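Inosine-uridine nucleoside N-ribohydrolase (Xanthomonas oryzae pv. oryzae, PDB 4KL0) binds calcium and may hydrolyse N-glycosidic bonds like other nucleoside hydrolases, though its own activity is not established. Local coordinates at residues A[222-227]-A[322-327]. Numbering follows the deposited sequence.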
ATOM      1  N   ARG A 222     -12.179   6.408  -2.365  1.00 13.97           N
ATOM      2  CA  ARG A 222     -12.469   5.338  -1.445  1.00 15.83           C
ATOM      3  C   ARG A 222     -11.312   5.309  -0.442  1.00 16.43           C
ATOM      4  O   ARG A 222     -10.163   5.221  -0.870  1.00 16.18           O
ATOM      5  CB  ARG A 222     -12.549   3.988  -2.151  1.00 14.95           C
ATOM      6  CG  ARG A 222     -12.902   2.834  -1.216  1.00 17.54           C
ATOM      7  CD  ARG A 222     -13.153   1.552  -2.029  1.00 18.81           C
ATOM      8  NE  ARG A 222     -14.410   1.746  -2.732  1.00 21.44           N
ATOM      9  CZ  ARG A 222     -14.927   0.864  -3.574  1.00 26.13           C
ATOM     10  NH1 ARG A 222     -14.289  -0.287  -3.797  1.00 25.04           N
ATOM     11  NH2 ARG A 222     -16.084   1.126  -4.160  1.00 26.79           N
ATOM     12  N   ILE A 223     -11.623   5.478   0.836  1.00 14.82           N
ATOM     13  CA  ILE A 223     -10.578   5.718   1.856  1.00 13.57           C
ATOM     14  C   ILE A 223     -10.603   4.542   2.811  1.00 15.80           C
ATOM     15  O   ILE A 223     -11.619   4.251   3.496  1.00 17.08           O
ATOM     16  CB  ILE A 223     -10.796   6.983   2.677  1.00 14.50           C
ATOM     17  CG1 ILE A 223     -10.999   8.276   1.860  1.00 18.77           C
ATOM     18  CG2 ILE A 223      -9.591   7.171   3.646  1.00 16.58           C
ATOM     19  CD1 ILE A 223      -9.854   8.675   1.057  1.00 21.98           C
ATOM     20  N   LEU A 224      -9.501   3.818   2.859  1.00 13.22           N
ATOM     21  CA  LEU A 224      -9.422   2.655   3.735  1.00 13.98           C
ATOM     22  C   LEU A 224      -8.603   3.073   4.943  1.00 16.53           C
ATOM     23  O   LEU A 224      -7.561   3.710   4.785  1.00 17.63           O
ATOM     24  CB  LEU A 224      -8.661   1.509   3.050  1.00 13.63           C
ATOM     25  CG  LEU A 224      -8.675   0.178   3.828  1.00 17.16           C
ATOM     26  CD1 LEU A 224      -9.025  -0.965   2.927  1.00 16.67           C
ATOM     27  CD2 LEU A 224      -7.292  -0.110   4.597  1.00 14.68           C
ATOM     28  N   THR A 225      -9.039   2.718   6.131  1.00 18.03           N
ATOM     29  CA  THR A 225      -8.433   3.277   7.340  1.00 15.49           C
ATOM     30  C   THR A 225      -7.744   2.155   8.126  1.00 14.99           C
ATOM     31  O   THR A 225      -7.906   0.932   7.874  1.00 17.72           O
ATOM     32  CB  THR A 225      -9.515   3.889   8.226  1.00 20.43           C
ATOM     33  OG1 THR A 225     -10.340   2.838   8.730  1.00 25.38           O
ATOM     34  CG2 THR A 225     -10.357   4.818   7.425  1.00 23.87           C
ATOM     35  N   LYS A 226      -6.940   2.518   9.100  1.00 16.77           N
ATOM     36  CA  LYS A 226      -6.179   1.500   9.818  1.00 18.81           C
ATOM     37  C   LYS A 226      -7.083   0.449  10.521  1.00 17.63           C
ATOM     38  O   LYS A 226      -6.684  -0.694  10.665  1.00 19.76           O
ATOM     39  CB  LYS A 226      -5.218   2.181  10.825  1.00 21.71           C
ATOM     40  CG  LYS A 226      -5.962   2.986  11.886  1.00 24.18           C
ATOM     41  CD  LYS A 226      -5.028   3.895  12.673  1.00 24.71           C
ATOM     42  CE  LYS A 226      -5.800   4.574  13.832  1.00 28.28           C
ATOM     43  NZ  LYS A 226      -4.839   4.965  14.925  1.00 40.45           N
ATOM     44  N   GLU A 227      -8.302   0.851  10.931  1.00 19.22           N
ATOM     45  CA  GLU A 227      -9.235  -0.096  11.569  1.00 20.59           C
ATOM     46  C   GLU A 227      -9.655  -1.272  10.682  1.00 18.98           C
ATOM     47  O   GLU A 227      -9.941  -2.394  11.180  1.00 21.90           O
ATOM     48  CB  GLU A 227     -10.453   0.675  12.111  1.00 24.82           C
ATOM     49  CG  GLU A 227     -10.061   1.562  13.306  1.00 28.59           C
ATOM     50  CD  GLU A 227      -9.535   2.932  12.887  1.00 31.25           C
ATOM     51  OE1 GLU A 227      -9.654   3.303  11.673  1.00 29.65           O
ATOM     52  OE2 GLU A 227      -9.006   3.651  13.780  1.00 37.78           O
ATOM     53  N   LEU A 322      -5.160  -1.908  -1.900  1.00 11.64           N
ATOM     54  CA  LEU A 322      -5.195  -2.395  -3.264  1.00 11.94           C
ATOM     55  C   LEU A 322      -6.394  -3.328  -3.519  1.00 13.39           C
ATOM     56  O   LEU A 322      -7.094  -3.153  -4.562  1.00 13.61           O
ATOM     57  CB  LEU A 322      -3.852  -3.067  -3.622  1.00 11.25           C
ATOM     58  CG  LEU A 322      -3.881  -3.653  -5.057  1.00 11.14           C
ATOM     59  CD1 LEU A 322      -4.038  -2.524  -6.052  1.00 14.59           C
ATOM     60  CD2 LEU A 322      -2.602  -4.398  -5.348  1.00 14.02           C
ATOM     61  N   LEU A 323      -6.670  -4.231  -2.593  1.00 12.88           N
ATOM     62  CA  LEU A 323      -7.823  -5.121  -2.733  1.00 14.45           C
ATOM     63  C   LEU A 323      -9.094  -4.279  -2.772  1.00 15.05           C
ATOM     64  O   LEU A 323     -10.033  -4.577  -3.533  1.00 17.69           O
ATOM     65  CB  LEU A 323      -7.866  -6.172  -1.629  1.00 14.95           C
ATOM     66  CG  LEU A 323      -6.699  -7.190  -1.637  1.00 12.67           C
ATOM     67  CD1 LEU A 323      -6.942  -8.277  -0.597  1.00 17.18           C
ATOM     68  CD2 LEU A 323      -6.552  -7.874  -3.004  1.00 15.37           C
ATOM     69  N   ALA A 324      -9.118  -3.198  -1.998  1.00 12.91           N
ATOM     70  CA  ALA A 324     -10.300  -2.324  -2.008  1.00 15.17           C
ATOM     71  C   ALA A 324     -10.473  -1.514  -3.290  1.00 16.83           C
ATOM     72  O   ALA A 324     -11.589  -1.013  -3.559  1.00 19.60           O
ATOM     73  CB  ALA A 324     -10.277  -1.400  -0.729  1.00 13.08           C
ATOM     74  N   ALA A 325      -9.396  -1.364  -4.093  1.00 16.29           N
ATOM     75  CA  ALA A 325      -9.365  -0.544  -5.278  1.00 15.25           C
ATOM     76  C   ALA A 325      -9.879  -1.247  -6.514  1.00 17.95           C
ATOM     77  O   ALA A 325     -10.159  -0.568  -7.518  1.00 19.66           O
ATOM     78  CB  ALA A 325      -7.895  -0.091  -5.559  1.00 16.14           C
ATOM     79  N   LEU A 326      -9.896  -2.581  -6.480  1.00 17.39           N
ATOM     80  CA  LEU A 326     -10.323  -3.378  -7.655  1.00 17.92           C
ATOM     81  C   LEU A 326     -11.724  -3.932  -7.372  1.00 20.20           C
ATOM     82  O   LEU A 326     -11.958  -4.540  -6.317  1.00 20.97           O
ATOM     83  CB  LEU A 326      -9.362  -4.557  -7.873  1.00 17.75           C
ATOM     84  CG  LEU A 326      -7.864  -4.248  -7.946  1.00 18.68           C
ATOM     85  CD1 LEU A 326      -6.996  -5.515  -7.945  1.00 21.54           C
ATOM     86  CD2 LEU A 326      -7.492  -3.375  -9.144  1.00 21.82           C
ATOM     87  N   PRO A 327     -12.662  -3.767  -8.337  1.00 23.19           N
ATOM     88  CA  PRO A 327     -14.030  -4.228  -8.040  1.00 24.54           C
ATOM     89  C   PRO A 327     -14.124  -5.717  -7.778  1.00 23.85           C
ATOM     90  O   PRO A 327     -14.874  -6.161  -6.908  1.00 24.58           O
ATOM     91  CB  PRO A 327     -14.801  -3.850  -9.299  1.00 27.20           C
ATOM     92  CG  PRO A 327     -14.030  -2.730  -9.885  1.00 30.25           C
ATOM     93  CD  PRO A 327     -12.576  -3.061  -9.616  1.00 25.68           C
TER
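Arg222 lays its side chain over the last turn of helix 317-325 and meets the backbone of Ala324. Its NH1 donates a hydrogen bond to Ala324 O at 2.8 Å. The donor comes nearly head-on to the carbonyl, with a C=O...N angle of 168°. The bond is less straight at the hydrogen, with an N-H...O angle of 145°, and the oxygen lies somewhat out of the guanidinium plane. The chain leaves the strand extended and turns at chi3 (-71°), which carries NH1 back to the helix. CD of Arg222 also lies 3.4 Å from Ala324 O. Two residues along the strand, Leu224 points to the same helix face. Its CD1 touches Ala324 CB at 3.9 Å, a small apolar contact. Ala324 is thus met at its methyl by Leu224 and at its carbonyl by Arg222. Strand 221-224 belongs to the parallel part of the central Rossmann-like sheet, and the helix covers one face of it. Asp318, a calcium ligand, sits near the start of this helix. NH2 of Arg222 forms a salt bridge with Glu348 on the adjacent strand 347-350. From strand 221-224, Arg222 thus links Glu348 to the C-terminal end of the helix; its positive charge, shared with Glu348, would suit the partly negative carbonyl end.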